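Long-range contact in aminoglycoside 6-adenylyltransferase (PDB 2PBE), which transfers the nucleotidyl group of ATP or GTP to O-6 of streptomycin, adenylates streptidine likewise, and so mediates bacterial resistance to streptomycin: residues Q74-M79 / S91-F96. Residues are numbered along the deposited sequence; the frame is centred on the assembly and turned at random.
Sequences QKPEDM and SYIILF
Strand 70-74, at the edge of the nucleotidyltransferase sheet, ends at Gln-74, paired with Ile-93 of the antiparallel strand 90-96. Gln-74 N gives to Ile-93 O and Ile-93 N gives back to Gln-74 O, both at 2.8 Å. The backbone pairing stops here, while side chains and a water keep the following turn on the strand. This type I turn runs from Lys-75 to Asp-78, and the water accepts from Glu-77 N and donates to Ser-91 O. The side chain of Glu-77, bent at chi2 (70°), folds back so that OE1 alone grips Ser-91 twice. Ser-91 N meets OE1 nearly end-on at 2.8 Å, while Ser-91 OG donates to the same oxygen from its syn side at 2.7 Å, 16° out of the carboxylate plane. Between the Gln-74 pairing and the Glu-77 carboxylate, Pro-76 CG packs on Ile-93 CD1. On the other face of the sheet from Ile-93, Lys-75 runs side by side with the Tyr-92 side chain, its CD 3.7 Å from Tyr-92 CE1; its NZ goes on to salt bridges with Asp-61 and, at 3.5 Å, Asp-78 OD2. The arrangement is that of an antiparallel edge strand running out into a beta turn.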
loop_
_atom_site.group_PDB
_atom_site.type_symbol
_atom_site.label_atom_id
_atom_site.label_comp_id
_atom_site.label_asym_id
_atom_site.label_seq_id
_atom_site.Cartn_x
_atom_site.Cartn_y
_atom_site.Cartn_z
ATOM N N GLN A 74 14.789 -20.317 -16.217
ATOM C CA GLN A 74 14.423 -20.503 -17.616
ATOM C C GLN A 74 13.972 -19.170 -18.213
ATOM O O GLN A 74 13.238 -18.411 -17.566
ATOM C CB GLN A 74 13.304 -21.549 -17.748
ATOM C CG GLN A 74 12.823 -21.791 -19.187
ATOM C CD GLN A 74 11.798 -22.916 -19.299
ATOM O OE1 GLN A 74 12.079 -24.073 -18.952
ATOM N NE2 GLN A 74 10.595 -22.582 -19.778
ATOM N N LYS A 75 14.442 -18.868 -19.420
ATOM C CA LYS A 75 14.056 -17.641 -20.116
ATOM C C LYS A 75 13.366 -18.131 -21.394
ATOM O O LYS A 75 14.010 -18.335 -22.423
ATOM C CB LYS A 75 15.277 -16.777 -20.422
ATOM C CG LYS A 75 15.985 -16.276 -19.172
ATOM C CD LYS A 75 17.096 -15.274 -19.457
ATOM C CE LYS A 75 18.371 -15.921 -19.957
ATOM N NZ LYS A 75 19.358 -14.902 -20.451
ATOM N N PRO A 76 12.031 -18.329 -21.331
ATOM C CA PRO A 76 11.180 -18.805 -22.427
ATOM C C PRO A 76 11.252 -18.085 -23.771
ATOM O O PRO A 76 10.985 -18.693 -24.813
ATOM C CB PRO A 76 9.779 -18.728 -21.828
ATOM C CG PRO A 76 10.014 -18.955 -20.393
ATOM C CD PRO A 76 11.196 -18.069 -20.144
ATOM N N GLU A 77 11.594 -16.806 -23.766
ATOM C CA GLU A 77 11.663 -16.077 -25.015
ATOM C C GLU A 77 13.094 -15.892 -25.487
ATOM O O GLU A 77 13.364 -15.100 -26.395
ATOM C CB GLU A 77 10.945 -14.734 -24.872
ATOM C CG GLU A 77 9.427 -14.861 -24.636
ATOM C CD GLU A 77 9.073 -15.425 -23.249
ATOM O OE1 GLU A 77 9.669 -14.964 -22.245
ATOM O OE2 GLU A 77 8.193 -16.320 -23.157
ATOM N N ASP A 78 14.015 -16.635 -24.878
ATOM C CA ASP A 78 15.420 -16.547 -25.251
ATOM C C ASP A 78 16.017 -17.933 -25.379
ATOM O O ASP A 78 17.126 -18.189 -24.925
ATOM C CB ASP A 78 16.196 -15.723 -24.222
ATOM C CG ASP A 78 17.600 -15.367 -24.689
ATOM O OD1 ASP A 78 17.780 -15.063 -25.886
ATOM O OD2 ASP A 78 18.523 -15.388 -23.847
HETATM N N MSE A 79 15.279 -18.840 -26.004
HETATM C CA MSE A 79 15.776 -20.192 -26.179
HETATM C C MSE A 79 15.846 -20.542 -27.656
HETATM O O MSE A 79 15.039 -20.056 -28.465
HETATM C CB MSE A 79 14.875 -21.167 -25.448
HETATM C CG MSE A 79 14.681 -20.797 -23.994
HETATM SE SE MSE A 79 13.755 -22.149 -22.968
HETATM C CE MSE A 79 11.978 -21.984 -23.715
ATOM N N SER A 91 10.150 -13.063 -20.233
ATOM C CA SER A 91 9.925 -13.487 -18.872
ATOM C C SER A 91 11.050 -14.349 -18.341
ATOM O O SER A 91 11.971 -14.707 -19.064
ATOM C CB SER A 91 8.615 -14.237 -18.803
ATOM O OG SER A 91 8.633 -15.300 -19.725
ATOM N N TYR A 92 10.955 -14.682 -17.063
ATOM C CA TYR A 92 11.940 -15.496 -16.386
ATOM C C TYR A 92 11.184 -16.437 -15.474
ATOM O O TYR A 92 10.199 -16.035 -14.863
ATOM C CB TYR A 92 12.842 -14.620 -15.525
ATOM C CG TYR A 92 13.538 -13.500 -16.267
ATOM C CD1 TYR A 92 14.852 -13.680 -16.777
ATOM C CD2 TYR A 92 12.900 -12.244 -16.469
ATOM C CE1 TYR A 92 15.523 -12.632 -17.469
ATOM C CE2 TYR A 92 13.552 -11.181 -17.173
ATOM C CZ TYR A 92 14.869 -11.388 -17.667
ATOM O OH TYR A 92 15.529 -10.386 -18.338
ATOM N N ILE A 93 11.605 -17.694 -15.397
ATOM C CA ILE A 93 10.949 -18.607 -14.474
ATOM C C ILE A 93 12.107 -18.985 -13.578
ATOM O O ILE A 93 13.102 -19.547 -14.054
ATOM C CB ILE A 93 10.357 -19.881 -15.149
ATOM C CG1 ILE A 93 9.087 -19.532 -15.926
ATOM C CG2 ILE A 93 9.968 -20.910 -14.088
ATOM C CD1 ILE A 93 9.306 -18.711 -17.146
ATOM N N ILE A 94 12.007 -18.641 -12.299
ATOM C CA ILE A 94 13.072 -18.928 -11.357
ATOM C C ILE A 94 12.634 -19.875 -10.251
ATOM O O ILE A 94 11.520 -19.763 -9.719
ATOM C CB ILE A 94 13.593 -17.618 -10.701
ATOM C CG1 ILE A 94 13.986 -16.618 -11.781
ATOM C CG2 ILE A 94 14.824 -17.902 -9.833
ATOM C CD1 ILE A 94 14.261 -15.220 -11.243
ATOM N N LEU A 95 13.525 -20.801 -9.918
ATOM C CA LEU A 95 13.279 -21.722 -8.831
ATOM C C LEU A 95 14.310 -21.327 -7.790
ATOM O O LEU A 95 15.496 -21.605 -7.945
ATOM C CB LEU A 95 13.486 -23.176 -9.265
ATOM C CG LEU A 95 13.199 -24.151 -8.109
ATOM C CD1 LEU A 95 11.747 -24.076 -7.714
ATOM C CD2 LEU A 95 13.583 -25.560 -8.486
ATOM N N PHE A 96 13.859 -20.669 -6.729
ATOM C CA PHE A 96 14.770 -20.213 -5.680
ATOM C C PHE A 96 15.290 -21.296 -4.741
ATOM O O PHE A 96 14.641 -22.324 -4.525
ATOM C CB PHE A 96 14.102 -19.109 -4.863
ATOM C CG PHE A 96 13.909 -17.823 -5.621
ATOM C CD1 PHE A 96 15.012 -16.989 -5.902
ATOM C CD2 PHE A 96 12.640 -17.462 -6.110
ATOM C CE1 PHE A 96 14.857 -15.796 -6.666
ATOM C CE2 PHE A 96 12.458 -16.272 -6.876
ATOM C CZ PHE A 96 13.575 -15.432 -7.156
HETATM O O HOH W 1 12.692 -14.959 -21.753
#